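Local coordinates for protein chitinase (Jonesia denitrificans, PDB 5VG0) that probably degrades chitin, this piece being its copper-dependent lytic polysaccharide monooxygenase domain, which holds copper in a histidine brace and binds a peroxide ion there, at residues 70-75 with 122-127. Sequence-based numbering, arbitrary orientation.
Sequences LTWKLT and ARWNVS
Trp-72 and Leu-74 of strand 70-74 face Ala-122 and Trp-124 of strand 122-126 across the beta-sandwich; the strands belong to different sheets, their axes pass 11.2 Å apart at 44°, and no hydrogen bond joins them, so side chains alone bridge the gap. Trp-72 is long enough to span it: the CZ2 corner of its indole lies 3.7 Å from Ala-122 CB, where a methyl group suits the short space before the backbone, and its CH2 is 3.8 Å from Trp-124 CB. The two indoles form a T-shaped pair, the edge of Trp-124 directed at the face of Trp-72, with planes at 69°. With CG anti to the backbone N (chi1 170°), the Trp-124 ring swings toward Leu-74, whose CD2 sits over one face of the six-membered ring in a CH-pi contact, 4.2 Å from its centroid. Both indole nitrogens are satisfied elsewhere, Trp-72 NE1 by Tyr-85 and Trp-124 NE1 by Thr-80, while Trp-83 stacks on Trp-124. A leucine in place of Trp-124 would probably leave Leu-74 CD2 without its aromatic face, Thr-80 without its indole partner and a gap close to the copper ion. Since the Trp-124 side chain lies about 4 Å from that of His-78, a copper ligand, this apolar, aromatic packing continues the sandwich core up to the histidine brace.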
# COMPACT_ATOMS: atom_id res chain seq x y z
N LEU A 70 6.54 -5.67 -6.83
CA LEU A 70 5.65 -4.61 -6.40
C LEU A 70 6.39 -3.28 -6.52
O LEU A 70 7.52 -3.16 -6.05
CB LEU A 70 5.27 -4.91 -4.96
CG LEU A 70 4.31 -3.97 -4.30
CD1 LEU A 70 3.52 -4.77 -3.28
CD2 LEU A 70 5.05 -2.85 -3.64
N THR A 71 5.75 -2.30 -7.14
CA THR A 71 6.38 -1.03 -7.46
C THR A 71 5.68 0.13 -6.76
O THR A 71 4.45 0.24 -6.80
CB THR A 71 6.41 -0.78 -8.97
OG1 THR A 71 7.22 -1.80 -9.57
CG2 THR A 71 7.00 0.59 -9.30
N TRP A 72 6.48 0.97 -6.12
CA TRP A 72 6.07 2.23 -5.53
C TRP A 72 6.45 3.40 -6.42
O TRP A 72 7.49 3.40 -7.08
CB TRP A 72 6.80 2.46 -4.21
CG TRP A 72 6.43 1.60 -3.05
CD1 TRP A 72 6.84 0.33 -2.79
CD2 TRP A 72 5.60 1.98 -1.96
NE1 TRP A 72 6.31 -0.10 -1.60
CE2 TRP A 72 5.54 0.90 -1.07
CE3 TRP A 72 4.89 3.15 -1.64
CZ2 TRP A 72 4.80 0.94 0.11
CZ3 TRP A 72 4.16 3.19 -0.47
CH2 TRP A 72 4.12 2.09 0.40
N LYS A 73 5.61 4.43 -6.39
CA LYS A 73 5.94 5.76 -6.88
C LYS A 73 5.96 6.68 -5.67
O LYS A 73 4.95 6.81 -4.97
CB LYS A 73 4.89 6.24 -7.87
CG LYS A 73 5.13 7.65 -8.36
CD LYS A 73 4.15 8.03 -9.44
CE LYS A 73 4.45 9.40 -10.02
NZ LYS A 73 3.49 9.74 -11.10
N LEU A 74 7.11 7.30 -5.41
CA LEU A 74 7.24 8.21 -4.29
C LEU A 74 7.32 9.63 -4.82
O LEU A 74 8.16 9.92 -5.67
CB LEU A 74 8.49 7.90 -3.47
CG LEU A 74 8.66 6.44 -3.05
CD1 LEU A 74 9.89 6.34 -2.13
CD2 LEU A 74 7.44 5.87 -2.36
N THR A 75 6.46 10.50 -4.34
CA THR A 75 6.57 11.91 -4.70
C THR A 75 7.50 12.66 -3.77
O THR A 75 8.07 13.67 -4.18
CB THR A 75 5.18 12.56 -4.73
OG1 THR A 75 4.52 12.39 -3.48
CG2 THR A 75 4.33 11.95 -5.82
N ALA A 122 0.92 -2.79 2.60
CA ALA A 122 2.27 -2.26 2.59
C ALA A 122 2.29 -1.05 3.52
O ALA A 122 1.52 -0.12 3.34
CB ALA A 122 2.69 -1.88 1.18
N ARG A 123 3.19 -1.09 4.49
CA ARG A 123 3.36 -0.02 5.47
C ARG A 123 4.76 0.53 5.31
O ARG A 123 5.74 -0.18 5.52
CB ARG A 123 3.12 -0.59 6.86
CG ARG A 123 3.06 0.42 7.95
CD ARG A 123 2.43 -0.21 9.20
NE ARG A 123 3.36 -1.06 9.92
CZ ARG A 123 3.10 -1.63 11.09
NH1 ARG A 123 1.91 -1.52 11.65
NH2 ARG A 123 4.04 -2.33 11.70
N TRP A 124 4.85 1.79 4.91
CA TRP A 124 6.11 2.48 4.70
C TRP A 124 6.39 3.34 5.92
O TRP A 124 5.69 4.33 6.16
CB TRP A 124 5.99 3.36 3.45
CG TRP A 124 7.13 4.30 3.22
CD1 TRP A 124 8.39 4.22 3.70
CD2 TRP A 124 7.08 5.49 2.42
NE1 TRP A 124 9.13 5.29 3.27
CE2 TRP A 124 8.35 6.08 2.47
CE3 TRP A 124 6.09 6.10 1.66
CZ2 TRP A 124 8.66 7.26 1.79
CZ3 TRP A 124 6.40 7.27 0.99
CH2 TRP A 124 7.67 7.84 1.06
N ASN A 125 7.40 2.97 6.71
CA ASN A 125 7.72 3.68 7.94
C ASN A 125 8.78 4.74 7.69
O ASN A 125 9.87 4.45 7.19
CB ASN A 125 8.22 2.68 8.98
CG ASN A 125 7.16 1.69 9.37
OD1 ASN A 125 6.09 2.06 9.83
ND2 ASN A 125 7.44 0.44 9.16
N VAL A 126 8.47 5.97 8.05
CA VAL A 126 9.38 7.09 7.87
C VAL A 126 10.30 7.18 9.08
O VAL A 126 9.84 7.09 10.22
CB VAL A 126 8.57 8.38 7.67
CG1 VAL A 126 9.47 9.60 7.60
CG2 VAL A 126 7.70 8.25 6.40
N SER A 127 11.60 7.34 8.86
CA SER A 127 12.56 7.18 9.95
C SER A 127 12.65 8.37 10.88
O SER A 127 13.12 8.22 12.01
CB SER A 127 13.94 6.85 9.41
OG SER A 127 14.43 7.91 8.66